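Local coordinates for oxetanocin-like protein (Pyrococcus furiosus, PDB 1XX7) that probably hydrolyses 2'-deoxyribonucleoside 5'-phosphates to the nucleoside and phosphate, as a metal-dependent HD-domain 5'-deoxynucleotidase that works as a homodimer, at residues K18-P23 and S37-S42; M25-K30 and K149-F154; R44-T49 and K70-H75; A80-L85 and E97-A102. All coordinates share one frame; numbering follows the deposited sequence.

The four contacts tie together parts of one all-helical HD domain. Interactions 1 and 3 share helix 38-58, their centres about 13 Å apart, and each contributes a histidine, His-41 and His-75, to the same nickel ion. Interaction 1 closes before interaction 3 opens, and interaction 4, between helices 79-82 and 95-106, comes later still; its centre lies about 13 Å from that of interaction 1, and the two touch where Leu-19 meets Ala-80. Interaction 2 spans most of the chain and encloses interactions 3 and 4 in its loop, joining helix 25-30 to residues 149-154. The metal centre is thus built on the central contacts, while interactions 2 and 4 lie farther out.

Interaction 1 of 4, residues K18-P23 and S37-S42; sequences KLKRIP and SVADHS. With NI (nickel (II) ion), chain G.
Two carbonyls of a loop meet the first turn of a helix: Leu-19 O accepts from Ala-39 N at 2.9 Å, and Ile-22 O accepts from Val-38 N at 3.0 Å. These amides belong to the opening turn of helix 38-58, where no earlier helical carbonyl serves them, so the loop 18-23 takes that place. The approaches differ. Val-38 N comes almost straight on to its carbonyl, with a C=O...N angle of 167°, whereas Ala-39 N sits well above the plane of the Leu-19 carbonyl.

The same turn is closed by a capping box: Asp-40 N donates to Ser-37 OG at 3.1 Å, and Ser-37 N returns the bond to Asp-40 OD2 at 3.0 Å. Ser-37 OG lies between its backbone N and carbonyl carbon (chi1 73°), which turns it to the Asp-40 amide. Ser-37 OG also bonds Asp-40 of the second subunit, and Lys-20 reaches Glu-36 and Asp-135 of that subunit.

Beside these bonds, Val-38 spreads its two methyls: CG1 meets Leu-19 CD2 at 3.9 Å, the two side chains crossing at a slant, while CG2 lies alongside Ile-22 CG2. Ala-39 CB packs on Leu-19 CB at 3.8 Å.

One turn on, His-41 NE2 binds nickel at 2.2 Å, with His-75, Asp-76 and Asp-132 completing the set seen in HD-domain enzymes, and its ND1 bonds Asp-135. Capping, loop carbonyls and valine packing are likely to hold the first turn of the helix, and with it the backbone from which the nickel ligand projects.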
loop_
_atom_site.group_PDB
_atom_site.type_symbol
_atom_site.label_atom_id
_atom_site.label_comp_id
_atom_site.label_asym_id
_atom_site.label_seq_id
_atom_site.Cartn_x
_atom_site.Cartn_y
_atom_site.Cartn_z
ATOM N N LYS A 18 -16.106 8.608 -4.164
ATOM C CA LYS A 18 -16.026 7.656 -3.060
ATOM C C LYS A 18 -15.743 6.195 -3.504
ATOM O O LYS A 18 -14.982 5.453 -2.839
ATOM C CB LYS A 18 -17.280 7.743 -2.231
ATOM C CG LYS A 18 -17.397 8.966 -1.383
ATOM C CD LYS A 18 -18.717 8.838 -0.577
ATOM C CE LYS A 18 -19.087 10.010 0.351
ATOM N NZ LYS A 18 -17.887 10.788 0.639
ATOM N N LEU A 19 -16.289 5.827 -4.666
ATOM C CA LEU A 19 -16.013 4.526 -5.270
ATOM C C LEU A 19 -14.593 4.328 -5.660
ATOM O O LEU A 19 -14.194 3.184 -5.847
ATOM C CB LEU A 19 -16.872 4.273 -6.512
ATOM C CG LEU A 19 -18.389 4.258 -6.364
ATOM C CD1 LEU A 19 -19.022 3.648 -7.638
ATOM C CD2 LEU A 19 -18.815 3.518 -5.168
ATOM N N LYS A 20 -13.813 5.422 -5.801
ATOM C CA LYS A 20 -12.386 5.272 -6.109
ATOM C C LYS A 20 -11.610 4.735 -4.916
ATOM O O LYS A 20 -10.535 4.179 -5.079
ATOM C CB LYS A 20 -11.735 6.561 -6.574
ATOM C CG LYS A 20 -12.306 7.123 -7.886
ATOM C CD LYS A 20 -11.496 8.348 -8.289
ATOM C CE LYS A 20 -12.110 9.175 -9.431
ATOM N NZ LYS A 20 -11.084 10.186 -9.927
ATOM N N ARG A 21 -12.153 4.926 -3.743
ATOM C CA ARG A 21 -11.465 4.621 -2.493
ATOM C C ARG A 21 -12.055 3.420 -1.757
ATOM O O ARG A 21 -11.333 2.763 -1.043
ATOM C CB ARG A 21 -11.488 5.840 -1.598
ATOM C CG ARG A 21 -10.853 6.975 -2.306
ATOM C CD ARG A 21 -10.592 8.106 -1.421
ATOM N NE ARG A 21 -11.793 8.675 -0.854
ATOM C CZ ARG A 21 -12.581 9.565 -1.443
ATOM N NH1 ARG A 21 -12.380 9.964 -2.686
ATOM N NH2 ARG A 21 -13.629 10.030 -0.785
ATOM N N ILE A 22 -13.345 3.151 -1.960
ATOM C CA ILE A 22 -14.025 2.033 -1.311
ATOM C C ILE A 22 -13.539 0.690 -1.907
ATOM O O ILE A 22 -13.564 0.498 -3.123
ATOM C CB ILE A 22 -15.593 2.237 -1.374
ATOM C CG1 ILE A 22 -15.981 3.384 -0.437
ATOM C CG2 ILE A 22 -16.349 0.981 -0.951
ATOM C CD1 ILE A 22 -17.372 4.018 -0.713
ATOM N N PRO A 23 -12.970 -0.194 -1.059
ATOM C CA PRO A 23 -12.491 -1.472 -1.589
ATOM C C PRO A 23 -13.611 -2.507 -1.874
ATOM O O PRO A 23 -14.713 -2.510 -1.292
ATOM C CB PRO A 23 -11.493 -1.978 -0.514
ATOM C CG PRO A 23 -11.838 -1.273 0.694
ATOM C CD PRO A 23 -12.680 -0.061 0.390
ATOM N N SER A 37 -10.740 -1.180 -6.176
ATOM C CA SER A 37 -11.832 -0.410 -5.700
ATOM C C SER A 37 -13.128 -0.763 -6.448
ATOM O O SER A 37 -13.127 -1.495 -7.473
ATOM C CB SER A 37 -11.492 1.074 -5.845
ATOM O OG SER A 37 -11.543 1.485 -7.203
ATOM N N VAL A 38 -14.230 -0.226 -5.931
ATOM C CA VAL A 38 -15.528 -0.416 -6.560
ATOM C C VAL A 38 -15.583 0.291 -7.936
ATOM O O VAL A 38 -16.238 -0.195 -8.875
ATOM C CB VAL A 38 -16.661 0.040 -5.644
ATOM C CG1 VAL A 38 -18.023 -0.106 -6.343
ATOM C CG2 VAL A 38 -16.645 -0.767 -4.370
ATOM N N ALA A 39 -14.876 1.416 -8.054
ATOM C CA ALA A 39 -14.751 2.106 -9.318
ATOM C C ALA A 39 -13.929 1.329 -10.342
ATOM O O ALA A 39 -14.267 1.335 -11.513
ATOM C CB ALA A 39 -14.160 3.435 -9.104
ATOM N N ASP A 40 -12.831 0.719 -9.903
ATOM C CA ASP A 40 -11.997 -0.184 -10.728
ATOM C C ASP A 40 -12.893 -1.279 -11.352
ATOM O O ASP A 40 -12.871 -1.549 -12.554
ATOM C CB ASP A 40 -10.927 -0.866 -9.847
ATOM C CG ASP A 40 -9.695 -0.001 -9.586
ATOM O OD1 ASP A 40 -9.312 0.815 -10.501
ATOM O OD2 ASP A 40 -9.116 -0.145 -8.441
ATOM N N HIS A 41 -13.648 -1.915 -10.464
ATOM C CA HIS A 41 -14.577 -2.944 -10.788
ATOM C C HIS A 41 -15.629 -2.474 -11.763
ATOM O O HIS A 41 -15.852 -3.127 -12.772
ATOM C CB HIS A 41 -15.277 -3.395 -9.497
ATOM C CG HIS A 41 -16.499 -4.179 -9.735
ATOM N ND1 HIS A 41 -16.490 -5.365 -10.429
ATOM C CD2 HIS A 41 -17.789 -3.950 -9.393
ATOM C CE1 HIS A 41 -17.717 -5.851 -10.491
ATOM N NE2 HIS A 41 -18.519 -5.022 -9.859
ATOM N N SER A 42 -16.267 -1.355 -11.425
ATOM C CA SER A 42 -17.347 -0.772 -12.203
ATOM C C SER A 42 -16.944 -0.275 -13.574
ATOM O O SER A 42 -17.758 -0.349 -14.525
ATOM C CB SER A 42 -17.999 0.388 -11.453
ATOM O OG SER A 42 -18.627 -0.058 -10.291
HETATM NI NI NI G . -20.702 -4.877 -9.405
#

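Interaction 2 of 4, residues M25-K30 and K149-F154; sequences MGWLIK and KNLSEF
Lys-30 runs past Asn-150, Leu-151 and Phe-154, in contact from CB to NZ. Its CB and CG rest on Leu-151 CD2, the closer approach being CG at 3.7 Å. The chain then bends at chi2 (-76°), which carries CD past the Asn-150 carbonyl. CE passes obliquely by Phe-154 CE2, and NZ donates to Asn-150 O at 2.7 Å, nearly in line with the C=O bond. NZ also forms a salt bridge with Glu-153, although the position of that carboxylate is less certain. Asn-150 returns a bond: its ND2 donates to Lys-30 O at 2.7 Å, in the carbonyl plane and on a lone pair.

Here the short helix 25-30 of the HD domain is joined to the loop that follows helix 123-145. Replacing Lys-30 by an alanine would probably leave Asn-150 O without its ammonium donor and strip the CG methylene from the Leu-151 methyl.

Deeper in, Trp-27 CZ3 stands over the centre of one Phe-154 face, 3.8 Å from CD2, the two ring planes inclined at 42°. Leu-151 CD1 touches the same CZ3 at 4.0 Å. Beyond this contact, Trp-27 NE1 bonds Glu-36, and Tyr-143 of helix 123-145 meets the indole edge-to-face.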
loop_
_atom_site.group_PDB
_atom_site.type_symbol
_atom_site.label_atom_id
_atom_site.label_comp_id
_atom_site.label_asym_id
_atom_site.label_seq_id
_atom_site.Cartn_x
_atom_site.Cartn_y
_atom_site.Cartn_z
ATOM N N MET A 25 -14.600 -5.677 -0.975
ATOM C CA MET A 25 -14.332 -6.286 0.352
ATOM C C MET A 25 -14.042 -7.778 0.315
ATOM O O MET A 25 -13.214 -8.258 1.078
ATOM C CB MET A 25 -15.477 -5.997 1.346
ATOM C CG MET A 25 -15.450 -4.582 1.912
ATOM S SD MET A 25 -14.046 -4.160 3.042
ATOM C CE MET A 25 -13.774 -5.667 3.820
ATOM N N GLY A 26 -14.702 -8.492 -0.579
ATOM C CA GLY A 26 -14.434 -9.912 -0.809
ATOM C C GLY A 26 -12.931 -10.195 -0.930
ATOM O O GLY A 26 -12.387 -11.018 -0.198
ATOM N N TRP A 27 -12.244 -9.467 -1.813
ATOM C CA TRP A 27 -10.781 -9.649 -1.971
ATOM C C TRP A 27 -10.056 -9.352 -0.639
ATOM O O TRP A 27 -9.196 -10.103 -0.202
ATOM C CB TRP A 27 -10.206 -8.769 -3.102
ATOM C CG TRP A 27 -11.012 -8.776 -4.400
ATOM C CD1 TRP A 27 -11.523 -7.692 -5.037
ATOM C CD2 TRP A 27 -11.398 -9.930 -5.196
ATOM N NE1 TRP A 27 -12.206 -8.081 -6.155
ATOM C CE2 TRP A 27 -12.128 -9.442 -6.300
ATOM C CE3 TRP A 27 -11.189 -11.324 -5.080
ATOM C CZ2 TRP A 27 -12.674 -10.289 -7.291
ATOM C CZ3 TRP A 27 -11.736 -12.186 -6.085
ATOM C CH2 TRP A 27 -12.484 -11.658 -7.157
ATOM N N LEU A 28 -10.440 -8.255 -0.011
ATOM C CA LEU A 28 -9.692 -7.690 1.070
ATOM C C LEU A 28 -9.696 -8.619 2.272
ATOM O O LEU A 28 -8.652 -8.874 2.901
ATOM C CB LEU A 28 -10.276 -6.314 1.384
ATOM C CG LEU A 28 -9.777 -5.420 2.500
ATOM C CD1 LEU A 28 -10.252 -3.975 2.329
ATOM C CD2 LEU A 28 -10.253 -5.989 3.843
ATOM N N ILE A 29 -10.868 -9.160 2.538
ATOM C CA ILE A 29 -11.067 -10.111 3.595
ATOM C C ILE A 29 -10.360 -11.468 3.338
ATOM O O ILE A 29 -9.955 -12.122 4.278
ATOM C CB ILE A 29 -12.580 -10.295 3.866
ATOM C CG1 ILE A 29 -13.147 -8.968 4.411
ATOM C CG2 ILE A 29 -12.799 -11.397 4.896
ATOM C CD1 ILE A 29 -14.597 -8.879 4.473
ATOM N N LYS A 30 -10.260 -11.874 2.074
ATOM C CA LYS A 30 -9.455 -12.974 1.672
ATOM C C LYS A 30 -7.934 -12.785 1.865
ATOM O O LYS A 30 -7.212 -13.744 1.800
ATOM C CB LYS A 30 -9.710 -13.322 0.212
ATOM C CG LYS A 30 -11.037 -13.958 -0.040
ATOM C CD LYS A 30 -11.010 -15.389 0.412
ATOM C CE LYS A 30 -12.335 -16.058 0.280
ATOM N NZ LYS A 30 -12.068 -17.551 0.381
ATOM N N LYS A 149 -4.298 -18.181 -3.162
ATOM C CA LYS A 149 -4.632 -19.605 -3.262
ATOM C C LYS A 149 -6.026 -19.941 -2.710
ATOM O O LYS A 149 -6.381 -21.098 -2.642
ATOM C CB LYS A 149 -3.577 -20.455 -2.512
ATOM C CG LYS A 149 -2.196 -20.465 -3.179
ATOM C CD LYS A 149 -1.208 -21.379 -2.414
ATOM N N ASN A 150 -6.789 -18.919 -2.321
ATOM C CA ASN A 150 -7.995 -19.062 -1.520
ATOM C C ASN A 150 -9.258 -18.422 -2.140
ATOM O O ASN A 150 -10.184 -18.053 -1.439
ATOM C CB ASN A 150 -7.731 -18.494 -0.117
ATOM C CG ASN A 150 -7.327 -16.966 -0.111
ATOM O OD1 ASN A 150 -6.975 -16.348 -1.134
ATOM N ND2 ASN A 150 -7.384 -16.384 1.065
ATOM N N LEU A 151 -9.284 -18.320 -3.460
ATOM C CA LEU A 151 -10.343 -17.642 -4.196
ATOM C C LEU A 151 -11.167 -18.586 -5.119
ATOM O O LEU A 151 -11.884 -18.106 -5.977
ATOM C CB LEU A 151 -9.717 -16.560 -5.106
ATOM C CG LEU A 151 -8.782 -15.540 -4.462
ATOM C CD1 LEU A 151 -8.480 -14.456 -5.495
ATOM C CD2 LEU A 151 -9.409 -14.906 -3.196
ATOM N N SER A 152 -11.068 -19.906 -4.950
ATOM C CA SER A 152 -11.774 -20.864 -5.836
ATOM C C SER A 152 -13.303 -20.716 -5.824
ATOM O O SER A 152 -13.959 -20.929 -6.829
ATOM C CB SER A 152 -11.419 -22.307 -5.444
ATOM O OG SER A 152 -11.988 -22.611 -4.171
ATOM N N GLU A 153 -13.855 -20.369 -4.675
ATOM C CA GLU A 153 -15.274 -20.148 -4.546
ATOM C C GLU A 153 -15.825 -19.106 -5.541
ATOM O O GLU A 153 -17.021 -19.169 -5.897
ATOM C CB GLU A 153 -15.605 -19.674 -3.123
ATOM C CG GLU A 153 -14.990 -18.318 -2.825
ATOM C CD GLU A 153 -15.258 -17.816 -1.442
ATOM O OE1 GLU A 153 -16.372 -17.278 -1.195
ATOM O OE2 GLU A 153 -14.341 -17.929 -0.610
ATOM N N PHE A 154 -14.988 -18.137 -5.959
ATOM C CA PHE A 154 -15.478 -17.015 -6.768
ATOM C C PHE A 154 -15.868 -17.494 -8.157
ATOM O O PHE A 154 -16.686 -16.883 -8.831
ATOM C CB PHE A 154 -14.447 -15.874 -6.828
ATOM C CG PHE A 154 -14.371 -15.084 -5.564
ATOM C CD1 PHE A 154 -15.347 -14.176 -5.245
ATOM C CD2 PHE A 154 -13.348 -15.292 -4.656
ATOM C CE1 PHE A 154 -15.281 -13.467 -4.035
ATOM C CE2 PHE A 154 -13.280 -14.576 -3.479
ATOM C CZ PHE A 154 -14.225 -13.677 -3.167
#

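Interaction 3 of 4, residues R44-T49 and K70-H75. With NI (nickel (II) ion), chain G.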
loop_
_atom_site.group_PDB
_atom_site.type_symbol
_atom_site.label_atom_id
_atom_site.label_comp_id
_atom_site.label_asym_id
_atom_site.label_seq_id
_atom_site.Cartn_x
_atom_site.Cartn_y
_atom_site.Cartn_z
ATOM N N ARG A 44 -14.542 -1.820 -15.432
ATOM C CA ARG A 44 -14.427 -3.002 -16.321
ATOM C C ARG A 44 -15.779 -3.666 -16.587
ATOM O O ARG A 44 -15.980 -4.269 -17.661
ATOM C CB ARG A 44 -13.396 -4.032 -15.867
ATOM C CG ARG A 44 -12.959 -4.904 -17.030
ATOM C CD ARG A 44 -11.741 -5.722 -16.789
ATOM N NE ARG A 44 -11.972 -6.714 -15.757
ATOM C CZ ARG A 44 -11.086 -7.624 -15.367
ATOM N NH1 ARG A 44 -9.924 -7.747 -15.992
ATOM N NH2 ARG A 44 -11.399 -8.449 -14.386
ATOM N N VAL A 45 -16.703 -3.543 -15.647
ATOM C CA VAL A 45 -18.097 -3.987 -15.882
ATOM C C VAL A 45 -18.721 -3.208 -17.104
ATOM O O VAL A 45 -19.342 -3.831 -17.979
ATOM C CB VAL A 45 -18.996 -3.846 -14.604
ATOM C CG1 VAL A 45 -20.471 -4.106 -14.917
ATOM C CG2 VAL A 45 -18.539 -4.804 -13.534
ATOM N N ALA A 46 -18.547 -1.870 -17.120
ATOM C CA ALA A 46 -18.966 -1.026 -18.233
ATOM C C ALA A 46 -18.279 -1.462 -19.502
ATOM O O ALA A 46 -18.957 -1.691 -20.535
ATOM C CB ALA A 46 -18.695 0.447 -17.955
ATOM N N PHE A 47 -16.945 -1.655 -19.415
ATOM C CA PHE A 47 -16.194 -2.177 -20.545
ATOM C C PHE A 47 -16.713 -3.531 -21.073
ATOM O O PHE A 47 -16.796 -3.744 -22.287
ATOM C CB PHE A 47 -14.685 -2.261 -20.254
ATOM C CG PHE A 47 -13.898 -2.806 -21.391
ATOM C CD1 PHE A 47 -13.543 -2.009 -22.440
ATOM C CD2 PHE A 47 -13.569 -4.150 -21.455
ATOM C CE1 PHE A 47 -12.825 -2.548 -23.536
ATOM C CE2 PHE A 47 -12.856 -4.656 -22.526
ATOM C CZ PHE A 47 -12.473 -3.845 -23.558
ATOM N N ILE A 48 -16.958 -4.470 -20.169
ATOM C CA ILE A 48 -17.341 -5.807 -20.569
ATOM C C ILE A 48 -18.746 -5.746 -21.173
ATOM O O ILE A 48 -19.023 -6.426 -22.162
ATOM C CB ILE A 48 -17.328 -6.805 -19.373
ATOM C CG1 ILE A 48 -15.898 -7.092 -18.931
ATOM C CG2 ILE A 48 -18.077 -8.130 -19.735
ATOM C CD1 ILE A 48 -15.801 -7.686 -17.572
ATOM N N THR A 49 -19.606 -4.934 -20.569
ATOM C CA THR A 49 -20.979 -4.721 -21.065
ATOM C C THR A 49 -20.984 -4.277 -22.552
ATOM O O THR A 49 -21.730 -4.821 -23.369
ATOM C CB THR A 49 -21.761 -3.688 -20.173
ATOM O OG1 THR A 49 -21.921 -4.201 -18.850
ATOM C CG2 THR A 49 -23.135 -3.374 -20.763
ATOM N N LYS A 70 -25.682 2.818 -19.168
ATOM C CA LYS A 70 -26.095 3.598 -17.987
ATOM C C LYS A 70 -26.203 2.689 -16.749
ATOM O O LYS A 70 -25.795 3.061 -15.658
ATOM C CB LYS A 70 -27.425 4.296 -18.181
ATOM C CG LYS A 70 -27.478 5.433 -19.158
ATOM C CD LYS A 70 -28.895 5.975 -19.218
ATOM C CE LYS A 70 -29.043 7.094 -20.209
ATOM N NZ LYS A 70 -30.326 7.885 -19.999
ATOM N N ILE A 71 -26.749 1.494 -16.937
ATOM C CA ILE A 71 -26.943 0.555 -15.822
ATOM C C ILE A 71 -25.601 0.119 -15.235
ATOM O O ILE A 71 -25.453 0.066 -14.036
ATOM C CB ILE A 71 -27.737 -0.703 -16.257
ATOM C CG1 ILE A 71 -29.195 -0.347 -16.604
ATOM C CG2 ILE A 71 -27.661 -1.806 -15.171
ATOM C CD1 ILE A 71 -29.941 -1.461 -17.370
ATOM N N ALA A 72 -24.655 -0.214 -16.113
ATOM C CA ALA A 72 -23.331 -0.624 -15.723
ATOM C C ALA A 72 -22.601 0.446 -14.867
ATOM O O ALA A 72 -21.927 0.112 -13.900
ATOM C CB ALA A 72 -22.531 -0.934 -16.941
ATOM N N ILE A 73 -22.777 1.703 -15.252
ATOM C CA ILE A 73 -22.241 2.857 -14.569
ATOM C C ILE A 73 -22.849 3.071 -13.206
ATOM O O ILE A 73 -22.110 3.318 -12.236
ATOM C CB ILE A 73 -22.360 4.138 -15.427
ATOM C CG1 ILE A 73 -21.425 4.042 -16.612
ATOM C CG2 ILE A 73 -21.970 5.399 -14.604
ATOM C CD1 ILE A 73 -21.779 5.011 -17.721
ATOM N N ILE A 74 -24.163 2.946 -13.093
ATOM C CA ILE A 74 -24.818 3.240 -11.798
ATOM C C ILE A 74 -24.936 2.006 -10.885
ATOM O O ILE A 74 -25.288 2.130 -9.735
ATOM C CB ILE A 74 -26.185 3.935 -11.989
ATOM C CG1 ILE A 74 -27.177 3.048 -12.745
ATOM C CG2 ILE A 74 -25.999 5.284 -12.769
ATOM C CD1 ILE A 74 -27.945 2.089 -11.918
ATOM N N HIS A 75 -24.615 0.815 -11.385
ATOM C CA HIS A 75 -25.098 -0.385 -10.709
ATOM C C HIS A 75 -24.561 -0.607 -9.272
ATOM O O HIS A 75 -25.278 -1.162 -8.432
ATOM C CB HIS A 75 -24.920 -1.600 -11.585
ATOM C CG HIS A 75 -23.607 -2.266 -11.418
ATOM N ND1 HIS A 75 -22.464 -1.805 -12.023
ATOM C CD2 HIS A 75 -23.243 -3.331 -10.672
ATOM C CE1 HIS A 75 -21.443 -2.559 -11.660
ATOM N NE2 HIS A 75 -21.888 -3.503 -10.855
HETATM NI NI NI G . -20.702 -4.877 -9.405
#
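The imidazole of His-75 is met by Val-45 across the contact, CG1 lying 3.7 Å from CE1 in an oblique approach. At the ring's edge, Ala-72 O sits in the plane and accepts from ND1 at 2.7 Å, the N-H...O angle being 164°. On the other nitrogen, NE2 binds nickel at 2.3 Å. The ring of Tyr-117 also meets this imidazole, at an inclined angle. His-75 CG lies between the backbone N and the carbonyl carbon (chi1 89°), which folds the ring back toward Ala-72, one turn earlier.

Helices 38-58 and 65-74 run antiparallel here, their axes 8.6 Å apart at an angle of 164°. Small residues allow this spacing: Ala-72 CB packs against Ala-46 CA at 3.8 Å and lies 4.2 Å from Ala-46 CB. Thr-49 OG1 touches Ala-72 CB at 3.8 Å while donating to Val-45 O within its own helix at 2.7 Å. A valine in its place would keep the bulk but is likely to leave Val-45 O without the hydroxyl that now reaches it from the face opposite the backbone N-H.

The ND1 bond, made in the ring plane, and the nickel on NE2 together set the ring's rotation, consistent with Ala-72 O acting as a second-shell group that positions this ligand.

Interaction 4 of 4, residues A80-L85 and E97-A102; sequences AIITDL and EAEAKA
Ile-81 and Ile-82, at the end of the short helix 79-82, pack on the alanine-lined side of helix 95-106, a helix-to-helix contact within the HD domain made by van der Waals packing. The surface they meet is shallow: Ala-98 and Ala-102, one turn apart, both turn their CB toward the isoleucines as low bumps. Ile-82 fills the dip between them. Its CG1 lies over the backbone of Ala-98, 3.8 Å from the carbonyl oxygen, and also comes within 4.2 Å of Ala-102 CB. Ile-82 CG1 also skirts the stem of Glu-99, 4.4 Å from its CG.

Ile-81 sits over the Ala-102 methyl. Its CB, CG2 and CD1 lie about equally far from Ala-102 CB, so that this methyl is seated against the branched side chain as a whole instead of a single atom. Ile-81 also touches Val-106, one turn further along helix 95-106, and Leu-15 of helix 10-18, while Tyr-92 of the third subunit packs on it as well.

Glu-99 leads on from this patch toward the metal site, its side chain about 7 Å from the nickel at the nearest atoms, with the Glu-79 carboxylate close by. Thr-83, the first residue past the helix, takes a positive phi (68°) as the chain leaves the contact. Just before it, chi2 of Ile-82 (-51°) bends the side chain and brings CD1 to 4.0 Å from Ala-98 CB.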
loop_
_atom_site.group_PDB
_atom_site.type_symbol
_atom_site.label_atom_id
_atom_site.label_comp_id
_atom_site.label_asym_id
_atom_site.label_seq_id
_atom_site.Cartn_x
_atom_site.Cartn_y
_atom_site.Cartn_z
ATOM N N ALA A 80 -21.217 3.684 -2.691
ATOM C CA ALA A 80 -20.617 4.919 -2.232
ATOM C C ALA A 80 -21.108 5.293 -0.851
ATOM O O ALA A 80 -20.368 5.852 -0.066
ATOM C CB ALA A 80 -20.884 6.077 -3.230
ATOM N N ILE A 81 -22.350 4.955 -0.565
ATOM C CA ILE A 81 -23.006 5.184 0.739
ATOM C C ILE A 81 -22.967 3.957 1.677
ATOM O O ILE A 81 -22.647 4.065 2.855
ATOM C CB ILE A 81 -24.473 5.651 0.443
ATOM C CG1 ILE A 81 -24.400 6.792 -0.591
ATOM C CG2 ILE A 81 -25.203 6.049 1.697
ATOM C CD1 ILE A 81 -25.553 7.684 -0.656
ATOM N N ILE A 82 -23.254 2.789 1.119
ATOM C CA ILE A 82 -23.455 1.541 1.881
ATOM C C ILE A 82 -22.151 0.741 2.077
ATOM O O ILE A 82 -22.074 -0.087 2.988
ATOM C CB ILE A 82 -24.496 0.643 1.153
ATOM C CG1 ILE A 82 -25.882 1.321 1.093
ATOM C CG2 ILE A 82 -24.579 -0.786 1.761
ATOM C CD1 ILE A 82 -26.402 1.848 2.438
ATOM N N THR A 83 -21.135 1.037 1.247
ATOM C CA THR A 83 -19.922 0.201 1.059
ATOM C C THR A 83 -20.276 -1.109 0.363
ATOM O O THR A 83 -21.438 -1.410 0.144
ATOM C CB THR A 83 -19.118 -0.116 2.365
ATOM O OG1 THR A 83 -19.826 -1.087 3.170
ATOM C CG2 THR A 83 -18.882 1.157 3.154
ATOM N N ASP A 84 -19.236 -1.853 -0.008
ATOM C CA ASP A 84 -19.381 -3.107 -0.675
ATOM C C ASP A 84 -19.509 -4.206 0.415
ATOM O O ASP A 84 -18.529 -4.744 0.877
ATOM C CB ASP A 84 -18.155 -3.347 -1.570
ATOM C CG ASP A 84 -18.249 -4.625 -2.355
ATOM O OD1 ASP A 84 -19.377 -5.095 -2.596
ATOM O OD2 ASP A 84 -17.201 -5.188 -2.704
ATOM N N LEU A 85 -20.725 -4.528 0.813
ATOM C CA LEU A 85 -20.931 -5.528 1.843
ATOM C C LEU A 85 -20.532 -6.925 1.331
ATOM O O LEU A 85 -20.984 -7.368 0.261
ATOM C CB LEU A 85 -22.368 -5.494 2.365
ATOM C CG LEU A 85 -22.740 -4.142 2.980
ATOM C CD1 LEU A 85 -24.203 -4.122 3.426
ATOM C CD2 LEU A 85 -21.832 -3.787 4.132
ATOM N N GLU A 97 -31.489 -4.017 -0.960
ATOM C CA GLU A 97 -32.482 -3.102 -0.446
ATOM C C GLU A 97 -31.864 -1.783 0.033
ATOM O O GLU A 97 -32.375 -0.710 -0.262
ATOM C CB GLU A 97 -33.258 -3.768 0.686
ATOM C CG GLU A 97 -34.223 -2.819 1.423
ATOM C CD GLU A 97 -34.675 -3.346 2.796
ATOM O OE1 GLU A 97 -34.616 -4.593 3.035
ATOM O OE2 GLU A 97 -35.097 -2.494 3.627
ATOM N N ALA A 98 -30.764 -1.869 0.773
ATOM C CA ALA A 98 -30.119 -0.670 1.334
ATOM C C ALA A 98 -29.474 0.185 0.220
ATOM O O ALA A 98 -29.544 1.425 0.259
ATOM C CB ALA A 98 -29.106 -1.059 2.407
ATOM N N GLU A 99 -28.903 -0.465 -0.791
ATOM C CA GLU A 99 -28.357 0.271 -1.979
ATOM C C GLU A 99 -29.463 0.986 -2.754
ATOM O O GLU A 99 -29.274 2.128 -3.188
ATOM C CB GLU A 99 -27.596 -0.650 -2.948
ATOM C CG GLU A 99 -26.264 -1.203 -2.442
ATOM C CD GLU A 99 -25.477 -1.995 -3.540
ATOM O OE1 GLU A 99 -25.520 -1.628 -4.736
ATOM O OE2 GLU A 99 -24.783 -2.973 -3.187
ATOM N N ALA A 100 -30.614 0.316 -2.930
ATOM C CA ALA A 100 -31.726 0.899 -3.679
ATOM C C ALA A 100 -32.237 2.129 -2.962
ATOM O O ALA A 100 -32.493 3.151 -3.605
ATOM C CB ALA A 100 -32.861 -0.122 -3.896
ATOM N N LYS A 101 -32.343 2.048 -1.629
ATOM C CA LYS A 101 -32.752 3.181 -0.829
ATOM C C LYS A 101 -31.753 4.339 -0.921
ATOM O O LYS A 101 -32.154 5.502 -1.036
ATOM C CB LYS A 101 -32.950 2.800 0.635
ATOM C CG LYS A 101 -34.217 2.080 0.949
ATOM N N ALA A 102 -30.466 4.034 -0.821
ATOM C CA ALA A 102 -29.423 5.069 -0.911
ATOM C C ALA A 102 -29.472 5.755 -2.277
ATOM O O ALA A 102 -29.456 6.997 -2.356
ATOM C CB ALA A 102 -28.019 4.456 -0.664
#